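Local structure of DNA-(apurinic or apyrimidinic site) lyase (Xenopus laevis, 6WCD) at residues 285-290 / 306-311; 238-243 / 281-286; 2-7 / 25-30; 177-182 / 273-278. The protein cleaves DNA as a 3'-5' exonuclease and weak apurinic/apyrimidinic endonuclease in base excision repair, the chain studied being its catalytic domain. All coordinates share one frame; numbering follows the deposited sequence. Where two conformers were deposited one is given.

Contact 1: residues 285-290 / 306-311; sequences EFLDSV and FMKCQP. With BU1 (1,4-butanediol), chain D.
The Phe286 ring carries Met307 over one face: in one of the two conformers modelled for this methionine, Met307 CG sits 4.1 Å from the Phe286 ring centroid, displaced toward the rim. SD follows at an oblique position, making a Met-aromatic contact, and the bend at the end of the chain (chi3 65°) brings Met307 CE to 3.6 Å from Phe286 CE1. The two side chains lie alongside each other, pointing the same way, and both touch Leu281 of helix 279-285. On the other face of the sheet the Phe306 ring is met at its edge: Val290 CG2 lies in the ring plane, 4.0 Å from Phe306 CE1, with Asp288 O also near that plane. These residues belong to an antiparallel hairpin of strands 286-291 and 303-307, interrupted by a classic beta bulge in which Leu287 and Asp288 both face Phe306. Phe306 O accepts a bond from Leu287 N at 2.7 Å and a weak one from Asp288 N at 3.3 Å. Beyond the bulge Lys308 N reaches Glu285 O at 2.8 Å, almost straight (168° at the hydrogen). The lysine chain then crosses Glu285 at about a right angle, and Lys308 CE rests 3.8 Å from Leu287 CD2. Glu285 OE1 lies against Cys309 CB, while OE2 is held by the backbone N of Cys129. Farther along, Gln310 NE2 bonds Lys308 O at 2.9 Å from above the carbonyl plane, and Gln310 OE1 accepts from the butanediol hydroxyl O6.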
loop_
_atom_site.group_PDB
_atom_site.type_symbol
_atom_site.label_atom_id
_atom_site.label_comp_id
_atom_site.label_asym_id
_atom_site.label_seq_id
_atom_site.Cartn_x
_atom_site.Cartn_y
_atom_site.Cartn_z
ATOM N N GLU A 285 9.807 16.937 0.499
ATOM C CA GLU A 285 8.390 17.146 0.706
ATOM C C GLU A 285 7.834 16.536 1.978
ATOM O O GLU A 285 6.736 16.912 2.379
ATOM C CB GLU A 285 7.581 16.612 -0.474
ATOM C CG GLU A 285 8.035 17.217 -1.849
ATOM C CD GLU A 285 7.802 18.705 -2.029
ATOM O OE1 GLU A 285 6.882 19.241 -1.379
ATOM O OE2 GLU A 285 8.541 19.355 -2.832
ATOM N N PHE A 286 8.517 15.584 2.601
ATOM C CA PHE A 286 7.980 15.006 3.824
ATOM C C PHE A 286 8.302 15.880 5.032
ATOM O O PHE A 286 9.379 16.468 5.139
ATOM C CB PHE A 286 8.536 13.593 4.094
ATOM C CG PHE A 286 7.820 12.467 3.402
ATOM C CD1 PHE A 286 7.543 12.458 2.062
ATOM C CD2 PHE A 286 7.460 11.332 4.139
ATOM C CE1 PHE A 286 6.909 11.354 1.459
ATOM C CE2 PHE A 286 6.828 10.244 3.536
ATOM C CZ PHE A 286 6.561 10.263 2.206
ATOM N N LEU A 287 7.335 15.942 5.958
ATOM C CA LEU A 287 7.525 16.538 7.262
ATOM C C LEU A 287 7.728 15.500 8.371
ATOM O O LEU A 287 8.455 15.797 9.348
ATOM C CB LEU A 287 6.320 17.434 7.608
ATOM C CG LEU A 287 6.223 18.688 6.749
ATOM C CD1 LEU A 287 4.819 19.257 6.876
ATOM C CD2 LEU A 287 7.237 19.739 7.116
ATOM N N ASP A 288 7.028 14.383 8.297
ATOM C CA ASP A 288 7.146 13.347 9.316
ATOM C C ASP A 288 6.540 12.070 8.775
ATOM O O ASP A 288 5.815 12.065 7.781
ATOM C CB ASP A 288 6.466 13.782 10.604
ATOM C CG ASP A 288 6.970 13.044 11.864
ATOM O OD1 ASP A 288 7.861 12.151 11.812
ATOM O OD2 ASP A 288 6.468 13.426 12.967
ATOM N N SER A 289 6.857 10.960 9.439
ATOM C CA SER A 289 6.293 9.648 9.159
ATOM C C SER A 289 6.265 8.932 10.486
ATOM O O SER A 289 7.303 8.885 11.154
ATOM C CB SER A 289 7.152 8.915 8.145
ATOM O OG SER A 289 6.618 7.660 7.838
ATOM N N VAL A 290 5.105 8.419 10.887
ATOM C CA VAL A 290 4.864 7.938 12.226
ATOM C C VAL A 290 4.092 6.616 12.184
ATOM O O VAL A 290 3.537 6.195 11.149
ATOM C CB VAL A 290 4.077 8.952 13.084
ATOM C CG1 VAL A 290 4.786 10.336 13.104
ATOM C CG2 VAL A 290 2.688 9.102 12.581
ATOM N N PHE A 306 3.131 12.796 6.718
ATOM C CA PHE A 306 2.732 14.213 6.704
ATOM C C PHE A 306 3.652 14.856 5.686
ATOM O O PHE A 306 4.875 14.755 5.803
ATOM C CB PHE A 306 2.905 14.864 8.085
ATOM C CG PHE A 306 2.068 14.213 9.170
ATOM C CD1 PHE A 306 2.501 13.056 9.807
ATOM C CD2 PHE A 306 0.877 14.773 9.593
ATOM C CE1 PHE A 306 1.717 12.481 10.770
ATOM C CE2 PHE A 306 0.134 14.208 10.583
ATOM C CZ PHE A 306 0.588 13.035 11.178
ATOM N N MET A 307 3.073 15.516 4.687
ATOM C CA MET A 307 3.842 16.082 3.589
ATOM C C MET A 307 3.442 17.541 3.352
ATOM O O MET A 307 2.313 17.936 3.618
ATOM C CB MET A 307 3.590 15.234 2.333
ATOM C CG MET A 307 3.838 13.721 2.590
ATOM S SD MET A 307 3.194 12.698 1.232
ATOM C CE MET A 307 4.263 13.255 -0.099
ATOM N N LYS A 308 4.365 18.299 2.834
ATOM C CA LYS A 308 4.156 19.731 2.620
ATOM C C LYS A 308 3.647 20.020 1.212
ATOM O O LYS A 308 3.175 21.154 0.968
ATOM C CB LYS A 308 5.416 20.523 2.955
ATOM C CG LYS A 308 6.512 20.300 2.008
ATOM C CD LYS A 308 7.841 20.932 2.426
ATOM C CE LYS A 308 8.473 20.200 3.592
ATOM N NZ LYS A 308 9.878 20.704 3.862
ATOM N N CYS A 309 3.695 19.060 0.328
ATOM C CA CYS A 309 3.173 19.277 -1.023
ATOM C C CYS A 309 1.649 19.313 -1.032
ATOM O O CYS A 309 0.977 18.827 -0.117
ATOM C CB CYS A 309 3.660 18.205 -1.977
ATOM S SG CYS A 309 3.382 16.510 -1.431
ATOM N N GLN A 310 1.105 20.000 -2.035
ATOM C CA GLN A 310 -0.340 20.286 -2.097
ATOM C C GLN A 310 -0.944 19.627 -3.335
ATOM O O GLN A 310 -0.414 19.755 -4.442
ATOM C CB GLN A 310 -0.592 21.780 -2.119
ATOM C CG GLN A 310 0.041 22.519 -0.926
ATOM C CD GLN A 310 -0.534 22.069 0.406
ATOM O OE1 GLN A 310 -1.746 21.922 0.540
ATOM N NE2 GLN A 310 0.344 21.761 1.368
ATOM N N PRO A 311 -2.043 18.922 -3.189
ATOM C CA PRO A 311 -2.582 18.151 -4.308
ATOM C C PRO A 311 -3.449 19.003 -5.204
ATOM O O PRO A 311 -4.065 19.985 -4.784
ATOM C CB PRO A 311 -3.413 17.091 -3.595
ATOM C CG PRO A 311 -3.900 17.767 -2.426
ATOM C CD PRO A 311 -2.772 18.640 -1.945
HETATM C C1 BU1 D . -6.582 20.121 0.735
HETATM C C2 BU1 D . -5.994 18.729 0.997
HETATM C C3 BU1 D . -4.751 18.784 1.885
HETATM C C4 BU1 D . -3.518 18.956 1.011
HETATM O O5 BU1 D . -6.099 20.656 -0.473
HETATM O O6 BU1 D . -2.371 19.392 1.709
#

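Contact 2: residues 238-243 / 281-286; sequences LFYDSF and LVESEF
Tyr240 and Ser242 reach across to Val282 and Glu283 of the helix and to Phe286, each meeting a different kind of group. The tyrosine ring presents its edge: Val282 CG1 lies near the ring plane, 4.2 Å from Tyr240 CD2. Farther out along the same edge comes Glu283, whose carboxylate is turned 56° from the ring. Its extended chain brings Glu283 OE2 within 3.3 Å of Tyr240 OH, which donates to it on the anti side and 32° out of the carboxylate plane. Ser242 approaches the Phe286 ring obliquely, with Ser242 CB 3.5 Å from Phe286 CE2. Val282 CG2 stands over the centre of that ring, 4.2 Å above its plane, so the valine puts one methyl on the phenylalanine and the other beside the tyrosine. At Ser242, OG is folded back between the backbone N and the carbonyl carbon (chi1 66°), and it bonds both Ile275 O and Ser289 OG. The contact thus grades from a buried apolar part to a polar end at exposed Glu283. There Arg279, which also makes a weak bond to Tyr240 OH, would place a positive charge beside the phenol and probably favour its pairing with the carboxylate.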
loop_
_atom_site.group_PDB
_atom_site.type_symbol
_atom_site.label_atom_id
_atom_site.label_comp_id
_atom_site.label_asym_id
_atom_site.label_seq_id
_atom_site.Cartn_x
_atom_site.Cartn_y
_atom_site.Cartn_z
ATOM N N LEU A 238 16.829 3.457 -4.467
ATOM C CA LEU A 238 16.238 4.707 -4.897
ATOM C C LEU A 238 15.134 5.179 -3.961
ATOM O O LEU A 238 14.636 6.308 -4.134
ATOM C CB LEU A 238 15.661 4.548 -6.293
ATOM C CG LEU A 238 16.716 4.148 -7.339
ATOM C CD1 LEU A 238 16.009 3.807 -8.635
ATOM C CD2 LEU A 238 17.708 5.267 -7.531
ATOM N N PHE A 239 14.746 4.368 -2.996
ATOM C CA PHE A 239 13.636 4.636 -2.076
ATOM C C PHE A 239 14.129 4.716 -0.650
ATOM O O PHE A 239 15.057 4.014 -0.257
ATOM C CB PHE A 239 12.571 3.545 -2.237
ATOM C CG PHE A 239 11.806 3.654 -3.519
ATOM C CD1 PHE A 239 12.276 3.082 -4.704
ATOM C CD2 PHE A 239 10.681 4.408 -3.577
ATOM C CE1 PHE A 239 11.549 3.287 -5.925
ATOM C CE2 PHE A 239 9.966 4.583 -4.754
ATOM C CZ PHE A 239 10.436 4.053 -5.935
ATOM N N TYR A 240 13.521 5.592 0.153
ATOM C CA TYR A 240 13.795 5.663 1.569
ATOM C C TYR A 240 12.579 5.147 2.358
ATOM O O TYR A 240 11.430 5.444 2.021
ATOM C CB TYR A 240 14.049 7.097 2.036
ATOM C CG TYR A 240 15.354 7.731 1.685
ATOM C CD1 TYR A 240 16.447 6.975 1.305
ATOM C CD2 TYR A 240 15.509 9.111 1.807
ATOM C CE1 TYR A 240 17.645 7.565 1.010
ATOM C CE2 TYR A 240 16.712 9.715 1.527
ATOM C CZ TYR A 240 17.780 8.941 1.129
ATOM O OH TYR A 240 18.986 9.531 0.836
ATOM N N ASP A 241 12.879 4.462 3.450
ATOM C CA ASP A 241 11.930 4.116 4.516
ATOM C C ASP A 241 11.637 5.378 5.322
ATOM O O ASP A 241 12.472 5.829 6.118
ATOM C CB ASP A 241 12.579 3.034 5.364
ATOM C CG ASP A 241 11.714 2.516 6.499
ATOM O OD1 ASP A 241 10.674 3.104 6.848
ATOM O OD2 ASP A 241 12.128 1.494 7.098
ATOM N N SER A 242 10.494 5.995 5.081
ATOM C CA SER A 242 10.305 7.346 5.613
ATOM C C SER A 242 10.267 7.345 7.125
ATOM O O SER A 242 10.699 8.304 7.755
ATOM C CB SER A 242 9.030 7.972 5.026
ATOM O OG SER A 242 7.804 7.327 5.424
ATOM N N PHE A 243 9.670 6.325 7.740
ATOM C CA PHE A 243 9.666 6.291 9.188
ATOM C C PHE A 243 11.079 6.419 9.736
ATOM O O PHE A 243 11.318 7.160 10.688
ATOM C CB PHE A 243 9.031 5.012 9.721
ATOM C CG PHE A 243 9.033 4.899 11.234
ATOM C CD1 PHE A 243 8.264 5.731 12.025
ATOM C CD2 PHE A 243 9.804 3.957 11.869
ATOM C CE1 PHE A 243 8.337 5.681 13.403
ATOM C CE2 PHE A 243 9.863 3.869 13.213
ATOM C CZ PHE A 243 9.132 4.718 14.002
ATOM N N LEU A 281 11.595 12.993 -2.902
ATOM C CA LEU A 281 10.304 13.246 -2.270
ATOM C C LEU A 281 10.413 13.276 -0.768
ATOM O O LEU A 281 9.893 14.189 -0.119
ATOM C CB LEU A 281 9.318 12.152 -2.695
ATOM C CG LEU A 281 7.892 12.299 -2.155
ATOM C CD1 LEU A 281 7.179 13.528 -2.771
ATOM C CD2 LEU A 281 7.112 10.972 -2.376
ATOM N N VAL A 282 11.063 12.290 -0.179
ATOM C CA VAL A 282 11.172 12.242 1.274
ATOM C C VAL A 282 11.987 13.435 1.789
ATOM O O VAL A 282 11.604 14.083 2.758
ATOM C CB VAL A 282 11.752 10.889 1.722
ATOM C CG1 VAL A 282 12.011 10.845 3.236
ATOM C CG2 VAL A 282 10.829 9.792 1.328
ATOM N N GLU A 283 13.128 13.736 1.152
ATOM C CA GLU A 283 14.007 14.816 1.603
ATOM C C GLU A 283 13.349 16.176 1.451
ATOM O O GLU A 283 13.575 17.062 2.282
ATOM C CB GLU A 283 15.313 14.794 0.818
ATOM C CG GLU A 283 16.192 13.602 1.113
ATOM C CD GLU A 283 17.421 13.507 0.182
ATOM O OE1 GLU A 283 17.469 14.237 -0.833
ATOM O OE2 GLU A 283 18.320 12.690 0.460
ATOM N N SER A 284 12.603 16.391 0.373
ATOM C CA SER A 284 12.105 17.745 0.098
ATOM C C SER A 284 10.641 17.959 0.460
ATOM O O SER A 284 10.259 19.126 0.668
ATOM C CB SER A 284 12.277 18.097 -1.373
ATOM O OG SER A 284 13.644 18.059 -1.707
ATOM N N GLU A 285 9.807 16.937 0.499
ATOM C CA GLU A 285 8.390 17.146 0.706
ATOM C C GLU A 285 7.834 16.536 1.978
ATOM O O GLU A 285 6.736 16.912 2.379
ATOM C CB GLU A 285 7.581 16.612 -0.474
ATOM C CG GLU A 285 8.035 17.217 -1.849
ATOM C CD GLU A 285 7.802 18.705 -2.029
ATOM O OE1 GLU A 285 6.882 19.241 -1.379
ATOM O OE2 GLU A 285 8.541 19.355 -2.832
ATOM N N PHE A 286 8.517 15.584 2.601
ATOM C CA PHE A 286 7.980 15.006 3.824
ATOM C C PHE A 286 8.302 15.880 5.032
ATOM O O PHE A 286 9.379 16.468 5.139
ATOM C CB PHE A 286 8.536 13.593 4.094
ATOM C CG PHE A 286 7.820 12.467 3.402
ATOM C CD1 PHE A 286 7.543 12.458 2.062
ATOM C CD2 PHE A 286 7.460 11.332 4.139
ATOM C CE1 PHE A 286 6.909 11.354 1.459
ATOM C CE2 PHE A 286 6.828 10.244 3.536
ATOM C CZ PHE A 286 6.561 10.263 2.206
#

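Contact 3: residues 2-7 / 25-30; sequences KIVSWN and LDADII. With BU1 (1,4-butanediol), chain D.
Ile3 and Val4 pair in parallel register with Ile29 and Ile30, each pair of CA atoms 4.8 Å apart, as neighbouring strands joined by the beta-alpha-beta crossover through helix 18-25. Within this pairing Val4 N bonds Ile29 O at 3.0 Å. Lys2 O is gripped twice, by Asp28 N at 2.9 Å and weakly by Ile29 N. The Asp28 side chain answers in the other direction: its OD1 takes Lys2 N on the anti lone pair, again at 2.9 Å, and its OD2 lies against the carbon chain of the bound butanediol. On the Val4 face of the strand, Val4 CG2 packs on Ala27 CB at 3.7 Å. Farther along, Leu25 CD1 comes obliquely to the Trp6 ring, 4.1 Å from Trp6 CE3, the two side chains crossing at about a right angle. Trp6 NE1 is bonded to the carbonyl of His300, which ties this strand to the predicted proton acceptor. Asp26, the first residue to leave the helix, has a positive phi (52°). Lys2 bends at chi3 (-65°), bringing its CE against Asp26 O and Lys2 NZ to 3.3 Å from Asp26 OD2, a salt bridge whose hydrogen bond is weak. Two waters reinforce it: each accepts from NZ and donates to the carboxylate, one to OD1 and the other to OD2. The long direct bond is therefore backed by solvent on both carboxylate oxygens, and the ion pair is probably best seen as water-bridged, in contrast to the short, direct bonds that Asp28 makes to the backbone of Lys2.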
loop_
_atom_site.group_PDB
_atom_site.type_symbol
_atom_site.label_atom_id
_atom_site.label_comp_id
_atom_site.label_asym_id
_atom_site.label_seq_id
_atom_site.Cartn_x
_atom_site.Cartn_y
_atom_site.Cartn_z
ATOM N N LYS A 2 -1.730 14.542 3.832
ATOM C CA LYS A 2 -1.502 13.411 4.713
ATOM C C LYS A 2 -1.922 12.114 4.066
ATOM O O LYS A 2 -2.941 12.055 3.366
ATOM C CB LYS A 2 -2.300 13.628 5.983
ATOM C CG LYS A 2 -1.775 14.766 6.814
ATOM C CD LYS A 2 -2.696 15.115 7.960
ATOM C CE LYS A 2 -4.016 15.639 7.489
ATOM N NZ LYS A 2 -4.724 16.314 8.634
ATOM N N ILE A 3 -1.143 11.059 4.304
ATOM C CA ILE A 3 -1.414 9.746 3.728
ATOM C C ILE A 3 -1.241 8.671 4.788
ATOM O O ILE A 3 -0.307 8.695 5.589
ATOM C CB ILE A 3 -0.511 9.472 2.513
ATOM C CG1 ILE A 3 -0.890 8.163 1.828
ATOM C CG2 ILE A 3 0.962 9.480 2.918
ATOM C CD1 ILE A 3 -0.369 8.089 0.428
ATOM N N VAL A 4 -2.190 7.747 4.825
ATOM C CA VAL A 4 -2.227 6.678 5.800
ATOM C C VAL A 4 -2.172 5.355 5.062
ATOM O O VAL A 4 -2.764 5.209 3.982
ATOM C CB VAL A 4 -3.494 6.749 6.665
ATOM C CG1 VAL A 4 -3.764 5.458 7.424
ATOM C CG2 VAL A 4 -3.417 7.889 7.638
ATOM N N SER A 5 -1.497 4.402 5.658
ATOM C CA SER A 5 -1.501 2.999 5.213
ATOM C C SER A 5 -1.913 2.125 6.391
ATOM O O SER A 5 -1.432 2.318 7.508
ATOM C CB SER A 5 -0.128 2.574 4.724
ATOM O OG SER A 5 -0.103 1.273 4.226
ATOM N N TRP A 6 -2.781 1.147 6.146
ATOM C CA TRP A 6 -3.256 0.288 7.219
ATOM C C TRP A 6 -3.679 -1.068 6.706
ATOM O O TRP A 6 -4.586 -1.168 5.866
ATOM C CB TRP A 6 -4.436 0.934 7.939
ATOM C CG TRP A 6 -4.886 0.261 9.224
ATOM C CD1 TRP A 6 -4.164 -0.618 10.027
ATOM C CD2 TRP A 6 -6.141 0.432 9.866
ATOM N NE1 TRP A 6 -4.898 -0.942 11.109
ATOM C CE2 TRP A 6 -6.152 -0.345 11.017
ATOM C CE3 TRP A 6 -7.286 1.180 9.558
ATOM C CZ2 TRP A 6 -7.222 -0.397 11.907
ATOM C CZ3 TRP A 6 -8.366 1.096 10.397
ATOM C CH2 TRP A 6 -8.348 0.346 11.572
ATOM N N ASN A 7 -3.061 -2.134 7.228
ATOM C CA ASN A 7 -3.542 -3.489 6.978
ATOM C C ASN A 7 -4.662 -3.689 7.980
ATOM O O ASN A 7 -4.441 -3.795 9.199
ATOM C CB ASN A 7 -2.458 -4.526 7.147
ATOM C CG ASN A 7 -2.999 -5.929 6.964
ATOM O OD1 ASN A 7 -4.119 -6.234 7.331
ATOM N ND2 ASN A 7 -2.185 -6.802 6.409
ATOM N N LEU A 25 -9.081 8.700 10.817
ATOM C CA LEU A 25 -7.681 8.607 10.436
ATOM C C LEU A 25 -7.151 9.932 9.918
ATOM O O LEU A 25 -5.919 10.127 9.846
ATOM C CB LEU A 25 -7.495 7.516 9.398
ATOM C CG LEU A 25 -7.769 6.118 9.878
ATOM C CD1 LEU A 25 -7.842 5.161 8.727
ATOM C CD2 LEU A 25 -6.663 5.659 10.840
ATOM N N ASP A 26 -8.039 10.856 9.541
ATOM C CA ASP A 26 -7.729 12.260 9.214
ATOM C C ASP A 26 -6.599 12.364 8.179
ATOM O O ASP A 26 -5.521 12.910 8.457
ATOM C CB ASP A 26 -7.356 13.053 10.471
ATOM C CG ASP A 26 -7.305 14.551 10.232
ATOM O OD1 ASP A 26 -7.900 15.025 9.236
ATOM O OD2 ASP A 26 -6.650 15.243 11.026
ATOM N N ALA A 27 -6.884 11.894 6.960
ATOM C CA ALA A 27 -5.904 11.915 5.897
ATOM C C ALA A 27 -6.561 12.089 4.530
ATOM O O ALA A 27 -7.738 11.765 4.341
ATOM C CB ALA A 27 -5.069 10.630 5.863
ATOM N N ASP A 28 -5.788 12.579 3.581
ATOM C CA ASP A 28 -6.316 12.876 2.256
ATOM C C ASP A 28 -6.310 11.670 1.339
ATOM O O ASP A 28 -7.116 11.596 0.388
ATOM C CB ASP A 28 -5.469 13.943 1.601
ATOM C CG ASP A 28 -5.400 15.210 2.464
ATOM O OD1 ASP A 28 -4.354 15.509 3.105
ATOM O OD2 ASP A 28 -6.445 15.864 2.565
ATOM N N ILE A 29 -5.413 10.742 1.570
ATOM C CA ILE A 29 -5.321 9.460 0.877
ATOM C C ILE A 29 -5.188 8.396 1.956
ATOM O O ILE A 29 -4.272 8.490 2.799
ATOM C CB ILE A 29 -4.132 9.423 -0.075
ATOM C CG1 ILE A 29 -4.221 10.528 -1.145
ATOM C CG2 ILE A 29 -4.030 8.035 -0.765
ATOM C CD1 ILE A 29 -3.004 10.660 -2.039
ATOM N N ILE A 30 -6.073 7.410 1.935
ATOM C CA ILE A 30 -6.031 6.317 2.901
ATOM C C ILE A 30 -5.942 5.021 2.125
ATOM O O ILE A 30 -6.858 4.680 1.355
ATOM C CB ILE A 30 -7.245 6.323 3.851
ATOM C CG1 ILE A 30 -7.247 7.628 4.629
ATOM C CG2 ILE A 30 -7.235 5.072 4.750
ATOM C CD1 ILE A 30 -8.539 7.940 5.254
HETATM C C1 BU1 D . -6.582 20.121 0.735
HETATM C C2 BU1 D . -5.994 18.729 0.997
HETATM C C3 BU1 D . -4.751 18.784 1.885
HETATM C C4 BU1 D . -3.518 18.956 1.011
HETATM O O5 BU1 D . -6.099 20.656 -0.473
HETATM O O6 BU1 D . -2.371 19.392 1.709
HETATM O O HOH W 1 -4.205 14.499 11.159
HETATM O O HOH W 2 -6.969 17.207 7.547
#

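Contact 4: residues 177-182 / 273-278; sequences HVIILG and DYILGN
Leu276 N donates to Ile180 O at 2.7 Å with little bend (164° at the hydrogen), and Leu276 O accepts Ile180 N in return. At the next hydrogen-bonded pair, two residues on, Gly182 and Tyr274 exchange two bonds of 3.1 Å, from Gly182 N to Tyr274 O and from Tyr274 N to Gly182 O, both in the carbonyl plane. Gly182 has a phi of 138°, a backbone shape tolerated essentially by glycine, just where the chain turns a corner. At the other end Asn278 adds its side chain to the backbone bond from its N to Val178 O. Its CG is tucked between backbone N and carbonyl carbon (chi1 57°), so that OD1 receives Val178 N at 2.8 Å from above the amide carbonyl plane. Asn278 ND2 meanwhile points at His177 ND1, 3.0 Å away, with amide and imidazole nearly coplanar. As ND1 accepts here, the imidazole proton is probably on NE2, which bonds Glu134. Between these polar ends, Ile179 and Ile275 lie side by side, their CG2 methyls 4.0 Å apart, and Leu181 CB touches Ile275 CG1. Asp273 bonds Thr255 and His300 through OD2. Such an Asp-His pair, Asp273 being important for catalysis by similarity to relatives and His300 the predicted proton acceptor, is characteristic of the AP endonuclease active site in the DNase I-like fold.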
loop_
_atom_site.group_PDB
_atom_site.type_symbol
_atom_site.label_atom_id
_atom_site.label_comp_id
_atom_site.label_asym_id
_atom_site.label_seq_id
_atom_site.Cartn_x
_atom_site.Cartn_y
_atom_site.Cartn_z
ATOM N N HIS A 177 7.368 11.500 -8.803
ATOM C CA HIS A 177 7.622 10.897 -7.505
ATOM C C HIS A 177 6.769 9.652 -7.322
ATOM O O HIS A 177 5.709 9.494 -7.943
ATOM C CB HIS A 177 7.309 11.872 -6.394
ATOM C CG HIS A 177 8.099 13.134 -6.485
ATOM N ND1 HIS A 177 9.442 13.185 -6.201
ATOM C CD2 HIS A 177 7.738 14.381 -6.871
ATOM C CE1 HIS A 177 9.883 14.416 -6.398
ATOM N NE2 HIS A 177 8.865 15.167 -6.807
ATOM N N VAL A 178 7.252 8.776 -6.447
ATOM C CA VAL A 178 6.607 7.494 -6.161
ATOM C C VAL A 178 6.617 7.218 -4.664
ATOM O O VAL A 178 7.658 7.312 -4.008
ATOM C CB VAL A 178 7.253 6.306 -6.912
ATOM C CG1 VAL A 178 6.603 4.960 -6.525
ATOM C CG2 VAL A 178 7.191 6.523 -8.406
ATOM N N ILE A 179 5.451 6.853 -4.128
ATOM C CA ILE A 179 5.337 6.294 -2.786
ATOM C C ILE A 179 4.886 4.855 -2.917
ATOM O O ILE A 179 3.966 4.565 -3.685
ATOM C CB ILE A 179 4.348 7.085 -1.924
ATOM C CG1 ILE A 179 4.941 8.375 -1.477
ATOM C CG2 ILE A 179 3.900 6.241 -0.719
ATOM C CD1 ILE A 179 3.908 9.329 -0.800
ATOM N N ILE A 180 5.553 3.957 -2.218
ATOM C CA ILE A 180 5.133 2.561 -2.069
ATOM C C ILE A 180 4.732 2.424 -0.621
ATOM O O ILE A 180 5.561 2.661 0.274
ATOM C CB ILE A 180 6.216 1.558 -2.414
ATOM C CG1 ILE A 180 6.713 1.725 -3.837
ATOM C CG2 ILE A 180 5.631 0.122 -2.217
ATOM C CD1 ILE A 180 8.003 1.035 -4.095
ATOM N N LEU A 181 3.492 2.050 -0.348
ATOM C CA LEU A 181 3.092 1.847 1.022
ATOM C C LEU A 181 2.290 0.600 1.194
ATOM O O LEU A 181 1.676 0.091 0.243
ATOM C CB LEU A 181 2.359 3.051 1.533
ATOM C CG LEU A 181 0.979 3.349 0.992
ATOM C CD1 LEU A 181 0.573 4.724 1.501
ATOM C CD2 LEU A 181 0.863 3.415 -0.446
ATOM N N GLY A 182 2.349 0.061 2.379
ATOM C CA GLY A 182 1.518 -1.074 2.686
ATOM C C GLY A 182 2.279 -2.094 3.461
ATOM O O GLY A 182 3.241 -1.785 4.160
ATOM N N ASP A 273 4.891 -2.677 8.101
ATOM C CA ASP A 273 4.122 -1.698 7.338
ATOM C C ASP A 273 4.954 -0.439 7.158
ATOM O O ASP A 273 5.496 0.123 8.119
ATOM C CB ASP A 273 2.854 -1.426 8.105
ATOM C CG ASP A 273 2.002 -2.688 8.253
ATOM O OD1 ASP A 273 1.357 -3.111 7.221
ATOM O OD2 ASP A 273 1.966 -3.317 9.344
ATOM N N TYR A 274 5.042 0.008 5.919
ATOM C CA TYR A 274 5.953 1.030 5.498
ATOM C C TYR A 274 5.281 2.076 4.654
ATOM O O TYR A 274 4.290 1.833 3.964
ATOM C CB TYR A 274 7.082 0.433 4.638
ATOM C CG TYR A 274 7.938 -0.605 5.277
ATOM C CD1 TYR A 274 9.190 -0.292 5.721
ATOM C CD2 TYR A 274 7.555 -1.921 5.322
ATOM C CE1 TYR A 274 10.042 -1.240 6.236
ATOM C CE2 TYR A 274 8.372 -2.867 5.876
ATOM C CZ TYR A 274 9.617 -2.541 6.299
ATOM O OH TYR A 274 10.504 -3.466 6.808
ATOM N N ILE A 275 5.890 3.290 4.676
ATOM C CA ILE A 275 5.652 4.328 3.672
ATOM C C ILE A 275 7.004 4.632 3.061
ATOM O O ILE A 275 7.870 5.274 3.677
ATOM C CB ILE A 275 4.969 5.583 4.248
ATOM C CG1 ILE A 275 3.622 5.178 4.826
ATOM C CG2 ILE A 275 4.872 6.642 3.165
ATOM C CD1 ILE A 275 2.901 6.292 5.588
ATOM N N LEU A 276 7.244 4.116 1.863
ATOM C CA LEU A 276 8.511 4.295 1.162
ATOM C C LEU A 276 8.328 5.383 0.129
ATOM O O LEU A 276 7.272 5.499 -0.487
ATOM C CB LEU A 276 8.927 2.979 0.469
ATOM C CG LEU A 276 8.915 1.731 1.335
ATOM C CD1 LEU A 276 9.260 0.577 0.393
ATOM C CD2 LEU A 276 9.827 1.851 2.515
ATOM N N GLY A 277 9.310 6.251 -0.023
ATOM C CA GLY A 277 9.220 7.287 -1.043
ATOM C C GLY A 277 10.549 7.412 -1.747
ATOM O O GLY A 277 11.596 7.103 -1.191
ATOM N N ASN A 278 10.516 7.921 -2.969
ATOM C CA ASN A 278 11.802 8.156 -3.603
ATOM C C ASN A 278 12.592 9.214 -2.819
ATOM O O ASN A 278 12.008 10.085 -2.144
ATOM C CB ASN A 278 11.634 8.556 -5.066
ATOM C CG ASN A 278 10.761 9.780 -5.241
ATOM O OD1 ASN A 278 9.543 9.698 -5.063
ATOM N ND2 ASN A 278 11.366 10.881 -5.670
#

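How the contacts relate
From the N terminus, contact 3 closes first, pairing strands 2-7 and 29-33 across the connection that holds helix 18-25. Contact 4 then spans a long loop from strand 177-181 to strand 269-278. Contact 2 crosses it: residues 238-243 lie inside that loop, while 281-286 follow it, running from the helix after strand 269-278 into strand 286-291. Contact 1 starts on Glu285 and Phe286, where contact 2 ends, and closes the last hairpin. That hairpin and contact 3 share one sheet, while contact 4, and strand 310-312 at the end of contact 1, belong to the other. The sheets pack together at, among other places, Phe286 on Ile275 and Ile3 on Leu181. Contacts 1 and 3 also share the butanediol.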